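Local coordinates for enterotoxin type A (PDB 1ESF), which activates T cells as a superantigen by binding MHC class II molecules, in part through a zinc ion, and T-cell receptors, and causes staphylococcal food poisoning, at residues A[182-187]-A[224-229]; A[147-152]-A[218-223]. All coordinates share one frame; numbering follows the deposited sequence.

Both contacts lie in the beta-grasp domain, their centres about 14 Å apart. Along the chain their segments alternate: 147-152, then 182-187, then 218-223 and 224-229, the last two running on directly from each other. Contact 2 is a small two-stranded sheet at the start of helix 152-167; contact 1 pairs strands 181-187 and 225-231 of the larger mixed sheet and carries the metal site. They meet through apolar side chains: Phe186 CE1 lies 3.7 Å from Val152 CG1, and Met224 packs on Ile219. The first turn of helix 152-167 and strand 218-220 thus pack against the sheet, whose metal ligands bind the zinc needed for the interaction with MHC class II.

Contact 1 of 2, residues A[182-187]-A[224-229]; sequences GLIVFH and MHIDIY. With CD (cadmium ion), chain C.
The metal site of the beta-grasp domain, occupied here by a cadmium ion, is built on one face of an antiparallel strand pair. His187 ND1 lies 2.4 Å from the ion, His225 NE2 2.3 Å and Asp227 OD2 2.4 Å; Ser1 completes the shell with N and OG. The two imidazoles are inclined at 64°, and His187 CB sits over one face of the His225 ring, 4.1 Å from its centroid, in a CH-pi contact. With chi1 at 61°, His225 CG stands between its backbone N and carbonyl carbon, and the ring swings in toward His187. Asp227 OD1 is held by second-shell Asn128 ND2, which with the metal bond to OD2 would restrain the carboxylate's rotation. Strands 181-187 and 225-231 form a ladder beneath these ligands: Asp227 N reaches Val185 O at 2.8 Å, and His187 N donates to His225 O at 2.7 Å with a bent N-H (135°), whereas the return bond is weak. On the metal-bearing face, Val185 CG2 approaches the edge of the Tyr229 ring at CE2, 4.1 Å away. On the other face, Ile184 CG1 lies 3.8 Å from Ile226 CG2, and Phe186 runs alongside Ile226; Ile184 and Phe186 also pack on helix 152-167.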
ATOM      1  N   GLY A 182       2.046  15.785   2.579  1.00 19.78           N
ATOM      2  CA  GLY A 182       3.123  14.817   2.587  1.00 17.97           C
ATOM      3  C   GLY A 182       3.212  14.040   1.301  1.00 16.31           C
ATOM      4  O   GLY A 182       2.219  13.894   0.605  1.00 16.14           O
ATOM      5  N   LEU A 183       4.391  13.496   1.030  1.00 16.01           N
ATOM      6  CA  LEU A 183       4.632  12.730  -0.184  1.00 17.44           C
ATOM      7  C   LEU A 183       5.510  11.566   0.168  1.00 16.69           C
ATOM      8  O   LEU A 183       6.433  11.745   0.979  1.00 20.56           O
ATOM      9  CB  LEU A 183       5.382  13.609  -1.208  1.00 17.56           C
ATOM     10  CG  LEU A 183       5.671  12.987  -2.565  1.00 19.39           C
ATOM     11  CD1 LEU A 183       4.392  12.787  -3.318  1.00 14.89           C
ATOM     12  CD2 LEU A 183       6.615  13.915  -3.309  1.00 18.60           C
ATOM     13  N   ILE A 184       5.183  10.367  -0.339  1.00 14.76           N
ATOM     14  CA  ILE A 184       6.055   9.218  -0.131  1.00 15.14           C
ATOM     15  C   ILE A 184       6.613   8.830  -1.524  1.00 16.20           C
ATOM     16  O   ILE A 184       5.875   8.820  -2.510  1.00 16.40           O
ATOM     17  CB  ILE A 184       5.377   8.028   0.589  1.00 12.10           C
ATOM     18  CG1 ILE A 184       6.444   6.986   0.946  1.00 12.69           C
ATOM     19  CG2 ILE A 184       4.165   7.500  -0.218  1.00 12.16           C
ATOM     20  CD1 ILE A 184       5.967   5.944   1.990  1.00 13.36           C
ATOM     21  N   VAL A 185       7.924   8.657  -1.602  1.00 15.03           N
ATOM     22  CA  VAL A 185       8.595   8.267  -2.841  1.00 17.33           C
ATOM     23  C   VAL A 185       9.404   6.985  -2.650  1.00 17.02           C
ATOM     24  O   VAL A 185      10.221   6.892  -1.730  1.00 17.32           O
ATOM     25  CB  VAL A 185       9.577   9.353  -3.349  1.00 16.88           C
ATOM     26  CG1 VAL A 185      10.238   8.908  -4.701  1.00 16.01           C
ATOM     27  CG2 VAL A 185       8.851  10.699  -3.537  1.00 17.45           C
ATOM     28  N   PHE A 186       9.159   5.984  -3.508  1.00 19.00           N
ATOM     29  CA  PHE A 186       9.890   4.699  -3.489  1.00 16.70           C
ATOM     30  C   PHE A 186      11.002   4.931  -4.515  1.00 19.11           C
ATOM     31  O   PHE A 186      10.812   4.873  -5.732  1.00 18.57           O
ATOM     32  CB  PHE A 186       8.957   3.558  -3.878  1.00 14.40           C
ATOM     33  CG  PHE A 186       7.766   3.441  -2.966  1.00 13.42           C
ATOM     34  CD1 PHE A 186       6.647   4.228  -3.179  1.00 15.27           C
ATOM     35  CD2 PHE A 186       7.842   2.673  -1.805  1.00 14.42           C
ATOM     36  CE1 PHE A 186       5.614   4.281  -2.217  1.00 15.60           C
ATOM     37  CE2 PHE A 186       6.849   2.707  -0.848  1.00 16.41           C
ATOM     38  CZ  PHE A 186       5.714   3.523  -1.049  1.00 15.54           C
ATOM     39  N   HIS A 187      12.147   5.327  -4.001  1.00 20.96           N
ATOM     40  CA  HIS A 187      13.235   5.690  -4.869  1.00 23.94           C
ATOM     41  C   HIS A 187      14.107   4.548  -5.375  1.00 25.07           C
ATOM     42  O   HIS A 187      15.083   4.154  -4.748  1.00 23.64           O
ATOM     43  CB  HIS A 187      14.043   6.787  -4.211  1.00 25.90           C
ATOM     44  CG  HIS A 187      14.909   7.526  -5.167  1.00 30.86           C
ATOM     45  ND1 HIS A 187      15.730   8.554  -4.774  1.00 34.20           N
ATOM     46  CD2 HIS A 187      15.140   7.345  -6.487  1.00 35.51           C
ATOM     47  CE1 HIS A 187      16.450   8.963  -5.808  1.00 36.31           C
ATOM     48  NE2 HIS A 187      16.108   8.247  -6.859  1.00 35.98           N
ATOM     49  N   MET A 224      17.222   0.255  -3.381  1.00 34.20           N
ATOM     50  CA  MET A 224      16.235   1.313  -3.339  1.00 29.51           C
ATOM     51  C   MET A 224      16.020   1.670  -1.883  1.00 25.09           C
ATOM     52  O   MET A 224      16.488   0.979  -0.977  1.00 22.62           O
ATOM     53  CB  MET A 224      14.932   0.895  -3.997  1.00 30.13           C
ATOM     54  CG  MET A 224      14.210  -0.150  -3.231  1.00 31.96           C
ATOM     55  SD  MET A 224      12.863   0.507  -2.273  1.00 37.76           S
ATOM     56  CE  MET A 224      11.955  -0.905  -2.308  1.00 37.17           C
ATOM     57  N   HIS A 225      15.418   2.836  -1.698  1.00 25.60           N
ATOM     58  CA  HIS A 225      15.107   3.384  -0.392  1.00 20.98           C
ATOM     59  C   HIS A 225      13.838   4.223  -0.577  1.00 20.22           C
ATOM     60  O   HIS A 225      13.365   4.473  -1.701  1.00 20.49           O
ATOM     61  CB  HIS A 225      16.277   4.220   0.144  1.00 16.08           C
ATOM     62  CG  HIS A 225      16.612   5.391  -0.716  1.00 17.82           C
ATOM     63  ND1 HIS A 225      17.607   5.359  -1.665  1.00 19.39           N
ATOM     64  CD2 HIS A 225      16.102   6.637  -0.757  1.00 17.84           C
ATOM     65  CE1 HIS A 225      17.705   6.533  -2.250  1.00 18.87           C
ATOM     66  NE2 HIS A 225      16.808   7.330  -1.710  1.00 20.77           N
ATOM     67  N   ILE A 226      13.283   4.636   0.550  1.00 18.48           N
ATOM     68  CA  ILE A 226      12.060   5.394   0.567  1.00 16.94           C
ATOM     69  C   ILE A 226      12.404   6.803   1.056  1.00 16.42           C
ATOM     70  O   ILE A 226      13.220   6.941   1.958  1.00 17.00           O
ATOM     71  CB  ILE A 226      11.062   4.675   1.560  1.00 17.44           C
ATOM     72  CG1 ILE A 226      10.621   3.285   1.012  1.00 13.87           C
ATOM     73  CG2 ILE A 226       9.860   5.562   1.902  1.00 16.84           C
ATOM     74  CD1 ILE A 226       9.797   2.494   1.986  1.00 13.86           C
ATOM     75  N   ASP A 227      11.872   7.829   0.376  1.00 16.92           N
ATOM     76  CA  ASP A 227      12.012   9.231   0.801  1.00 14.69           C
ATOM     77  C   ASP A 227      10.647   9.697   1.220  1.00 13.04           C
ATOM     78  O   ASP A 227       9.678   9.527   0.476  1.00 15.96           O
ATOM     79  CB  ASP A 227      12.460  10.112  -0.332  1.00 14.93           C
ATOM     80  CG  ASP A 227      13.773   9.708  -0.853  1.00 18.17           C
ATOM     81  OD1 ASP A 227      14.725   9.583  -0.060  1.00 23.33           O
ATOM     82  OD2 ASP A 227      13.853   9.523  -2.065  1.00 19.43           O
ATOM     83  N   ILE A 228      10.543  10.247   2.417  1.00 15.77           N
ATOM     84  CA  ILE A 228       9.244  10.733   2.916  1.00 17.14           C
ATOM     85  C   ILE A 228       9.382  12.228   3.241  1.00 17.29           C
ATOM     86  O   ILE A 228      10.332  12.606   3.922  1.00 18.67           O
ATOM     87  CB  ILE A 228       8.722   9.953   4.205  1.00 15.11           C
ATOM     88  CG1 ILE A 228       8.572   8.434   3.895  1.00 15.47           C
ATOM     89  CG2 ILE A 228       7.392  10.591   4.694  1.00 12.00           C
ATOM     90  CD1 ILE A 228       8.157   7.549   5.077  1.00 11.73           C
ATOM     91  N   TYR A 229       8.485  13.044   2.675  1.00 19.22           N
ATOM     92  CA  TYR A 229       8.446  14.514   2.864  1.00 20.52           C
ATOM     93  C   TYR A 229       7.123  14.920   3.586  1.00 19.57           C
ATOM     94  O   TYR A 229       6.019  14.760   3.033  1.00 20.75           O
ATOM     95  CB  TYR A 229       8.540  15.237   1.494  1.00 19.15           C
ATOM     96  CG  TYR A 229       9.718  14.813   0.632  1.00 17.71           C
ATOM     97  CD1 TYR A 229      11.017  15.336   0.857  1.00 20.37           C
ATOM     98  CD2 TYR A 229       9.558  13.869  -0.371  1.00 18.99           C
ATOM     99  CE1 TYR A 229      12.126  14.913   0.100  1.00 19.62           C
ATOM    100  CE2 TYR A 229      10.655  13.434  -1.120  1.00 18.30           C
ATOM    101  CZ  TYR A 229      11.929  13.947  -0.874  1.00 19.68           C
ATOM    102  OH  TYR A 229      13.021  13.397  -1.523  1.00 24.40           O
TER
HETATM  103 CD    CD C 240      16.210   9.402  -2.599  1.00 24.33          CD

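Contact 2 of 2, residues A[147-152]-A[218-223]; sequences KKNVTV and TINSEN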
ATOM      1  N   LYS A 147      11.121 -10.380  -0.235  1.00 22.26           N
ATOM      2  CA  LYS A 147      10.888 -10.640  -1.624  1.00 20.19           C
ATOM      3  C   LYS A 147      11.897  -9.892  -2.426  1.00 21.76           C
ATOM      4  O   LYS A 147      12.315  -8.812  -2.050  1.00 23.05           O
ATOM      5  CB  LYS A 147       9.475 -10.199  -2.032  1.00 17.97           C
ATOM      6  CG  LYS A 147       8.400 -10.851  -1.270  1.00 18.73           C
ATOM      7  CD  LYS A 147       7.013 -10.388  -1.676  1.00 19.37           C
ATOM      8  CE  LYS A 147       5.871 -11.166  -0.894  1.00 15.04           C
ATOM      9  NZ  LYS A 147       5.692 -10.893   0.574  1.00 15.53           N
ATOM     10  N   LYS A 148      12.253 -10.451  -3.570  1.00 22.48           N
ATOM     11  CA  LYS A 148      13.177  -9.820  -4.447  1.00 23.75           C
ATOM     12  C   LYS A 148      12.398  -8.786  -5.276  1.00 23.63           C
ATOM     13  O   LYS A 148      12.891  -7.684  -5.511  1.00 22.93           O
ATOM     14  CB  LYS A 148      13.837 -10.880  -5.304  1.00 29.62           C
ATOM     15  CG  LYS A 148      14.889 -10.282  -6.139  1.00 39.97           C
ATOM     16  CD  LYS A 148      14.757 -10.755  -7.599  1.00 51.40           C
ATOM     17  CE  LYS A 148      15.849 -10.139  -8.520  1.00 54.89           C
ATOM     18  NZ  LYS A 148      16.050 -10.844  -9.845  1.00 58.65           N
ATOM     19  N   ASN A 149      11.183  -9.137  -5.714  1.00 22.57           N
ATOM     20  CA  ASN A 149      10.306  -8.229  -6.471  1.00 21.06           C
ATOM     21  C   ASN A 149       9.131  -8.123  -5.585  1.00 20.35           C
ATOM     22  O   ASN A 149       8.447  -9.083  -5.355  1.00 21.70           O
ATOM     23  CB  ASN A 149       9.931  -8.814  -7.797  1.00 26.36           C
ATOM     24  CG  ASN A 149      11.147  -8.969  -8.705  1.00 33.67           C
ATOM     25  OD1 ASN A 149      11.716  -7.975  -9.187  1.00 38.10           O
ATOM     26  ND2 ASN A 149      11.627 -10.205  -8.845  1.00 36.73           N
ATOM     27  N   VAL A 150       8.926  -6.939  -5.037  1.00 19.24           N
ATOM     28  CA  VAL A 150       7.898  -6.732  -4.036  1.00 17.20           C
ATOM     29  C   VAL A 150       6.879  -5.697  -4.516  1.00 14.55           C
ATOM     30  O   VAL A 150       7.214  -4.811  -5.330  1.00 18.96           O
ATOM     31  CB  VAL A 150       8.653  -6.317  -2.683  1.00 17.10           C
ATOM     32  CG1 VAL A 150       9.448  -5.045  -2.878  1.00 16.92           C
ATOM     33  CG2 VAL A 150       7.739  -6.141  -1.512  1.00 15.17           C
ATOM     34  N   THR A 151       5.629  -5.806  -4.069  1.00 15.55           N
ATOM     35  CA  THR A 151       4.644  -4.796  -4.462  1.00 15.25           C
ATOM     36  C   THR A 151       4.903  -3.515  -3.661  1.00 15.42           C
ATOM     37  O   THR A 151       5.353  -3.566  -2.529  1.00 16.27           O
ATOM     38  CB  THR A 151       3.130  -5.166  -4.199  1.00 12.77           C
ATOM     39  OG1 THR A 151       2.915  -5.457  -2.804  1.00 16.44           O
ATOM     40  CG2 THR A 151       2.691  -6.310  -5.030  1.00 16.89           C
ATOM     41  N   VAL A 152       4.688  -2.370  -4.305  1.00 16.44           N
ATOM     42  CA  VAL A 152       4.759  -1.071  -3.665  1.00 15.77           C
ATOM     43  C   VAL A 152       3.757  -1.099  -2.508  1.00 13.68           C
ATOM     44  O   VAL A 152       4.072  -0.606  -1.455  1.00 15.94           O
ATOM     45  CB  VAL A 152       4.361   0.022  -4.647  1.00 18.26           C
ATOM     46  CG1 VAL A 152       4.139   1.381  -3.879  1.00 16.29           C
ATOM     47  CG2 VAL A 152       5.455   0.150  -5.719  1.00 20.08           C
ATOM     48  N   THR A 218       5.056  -3.439  -8.958  1.00 22.35           N
ATOM     49  CA  THR A 218       6.084  -4.268  -8.336  1.00 22.30           C
ATOM     50  C   THR A 218       7.439  -3.657  -8.688  1.00 21.86           C
ATOM     51  O   THR A 218       7.636  -3.143  -9.806  1.00 22.73           O
ATOM     52  CB  THR A 218       5.941  -5.715  -8.928  1.00 23.50           C
ATOM     53  OG1 THR A 218       4.709  -6.283  -8.487  1.00 24.76           O
ATOM     54  CG2 THR A 218       7.027  -6.618  -8.505  1.00 28.19           C
ATOM     55  N   ILE A 219       8.333  -3.639  -7.701  1.00 20.79           N
ATOM     56  CA  ILE A 219       9.689  -3.081  -7.848  1.00 20.66           C
ATOM     57  C   ILE A 219      10.745  -4.015  -7.268  1.00 18.51           C
ATOM     58  O   ILE A 219      10.460  -4.919  -6.481  1.00 18.33           O
ATOM     59  CB  ILE A 219       9.858  -1.666  -7.137  1.00 19.55           C
ATOM     60  CG1 ILE A 219       9.491  -1.765  -5.648  1.00 21.56           C
ATOM     61  CG2 ILE A 219       8.985  -0.600  -7.828  1.00 18.62           C
ATOM     62  CD1 ILE A 219       9.834  -0.526  -4.812  1.00 27.70           C
ATOM     63  N   ASN A 220      11.975  -3.834  -7.704  1.00 20.83           N
ATOM     64  CA  ASN A 220      13.055  -4.618  -7.115  1.00 25.36           C
ATOM     65  C   ASN A 220      13.481  -3.940  -5.776  1.00 23.25           C
ATOM     66  O   ASN A 220      13.753  -2.727  -5.745  1.00 22.93           O
ATOM     67  CB  ASN A 220      14.238  -4.767  -8.084  1.00 30.16           C
ATOM     68  CG  ASN A 220      15.209  -5.843  -7.632  1.00 33.65           C
ATOM     69  OD1 ASN A 220      16.233  -5.539  -7.023  1.00 37.11           O
ATOM     70  ND2 ASN A 220      14.846  -7.116  -7.853  1.00 37.88           N
ATOM     71  N   SER A 221      13.453  -4.718  -4.691  1.00 21.89           N
ATOM     72  CA  SER A 221      13.750  -4.258  -3.335  1.00 24.87           C
ATOM     73  C   SER A 221      15.208  -3.936  -3.028  1.00 29.61           C
ATOM     74  O   SER A 221      15.534  -3.243  -2.053  1.00 31.00           O
ATOM     75  CB  SER A 221      13.239  -5.280  -2.323  1.00 21.26           C
ATOM     76  OG  SER A 221      13.906  -6.519  -2.469  1.00 23.75           O
ATOM     77  N   GLU A 222      16.103  -4.499  -3.818  1.00 34.30           N
ATOM     78  CA  GLU A 222      17.522  -4.254  -3.625  1.00 38.40           C
ATOM     79  C   GLU A 222      17.921  -2.931  -4.318  1.00 37.41           C
ATOM     80  O   GLU A 222      17.434  -2.601  -5.432  1.00 36.50           O
ATOM     81  CB  GLU A 222      18.311  -5.463  -4.176  1.00 41.87           C
ATOM     82  CG  GLU A 222      19.239  -6.126  -3.127  1.00 53.37           C
ATOM     83  CD  GLU A 222      19.905  -7.445  -3.607  1.00 61.46           C
ATOM     84  OE1 GLU A 222      20.264  -7.585  -4.822  1.00 65.51           O
ATOM     85  OE2 GLU A 222      20.084  -8.344  -2.737  1.00 65.71           O
ATOM     86  N   ASN A 223      18.713  -2.120  -3.619  1.00 37.92           N
ATOM     87  CA  ASN A 223      19.201  -0.851  -4.201  1.00 40.16           C
ATOM     88  C   ASN A 223      18.206   0.294  -4.266  1.00 37.67           C
ATOM     89  O   ASN A 223      18.314   1.190  -5.129  1.00 38.69           O
ATOM     90  CB  ASN A 223      19.747  -1.074  -5.618  1.00 43.16           C
ATOM     91  CG  ASN A 223      20.998  -0.319  -5.870  1.00 44.28           C
ATOM     92  OD1 ASN A 223      21.135   0.857  -5.511  1.00 44.15           O
ATOM     93  ND2 ASN A 223      21.957  -1.001  -6.449  1.00 46.45           N
TER
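Val150 CG1 overlaps the start of the turn after strand 218-220, lying 3.8 Å from Ser221 CB and touching Ile219 CG1 more loosely. A chi1 of 60° places this methyl between the backbone N and the carbonyl carbon, where it can reach Ser221 CB. Thr145 of strand 144-147 also packs against the valine. Ser221 binds the 147-152 segment twice: OG donates to Lys147 O at 2.8 Å, in the carbonyl plane, and N donates to Lys148 O at 3.1 Å, tilted 29° from that carbonyl's plane. Strands 149-151 and 218-220 make a short antiparallel sheet within the beta-grasp domain. Val150 and Ile219 are its hydrogen-bonded pair, joined by Val150 N to Ile219 O and Ile219 N to Val150 O, while Asn149-Asn220 and Thr151-Thr218 are non-hydrogen-bonded pairs on either side. On the face carrying these polar residues, Asn149 CB meets Thr218 CG2 at 3.7 Å. The amide planes of Asn149 and Asn220 stand 65° apart, and the aliphatic chain of Lys148 passes the nitrogen of the Asn220 amide, CE lying 3.3 Å from Asn220 ND2. Thr151 ends the strand as the N-cap of helix 152-167, its OG1 accepting from Glu154 N; outside the two segments, Glu154 OE1 also forms a salt bridge with Lys147 NZ. Within the helix's first turn, Val152 meets Ile219 roughly perpendicular to it, CG2 to CG2 at 4.2 Å, and its side chain also touches Val194 and Tyr196 of strand 194-197.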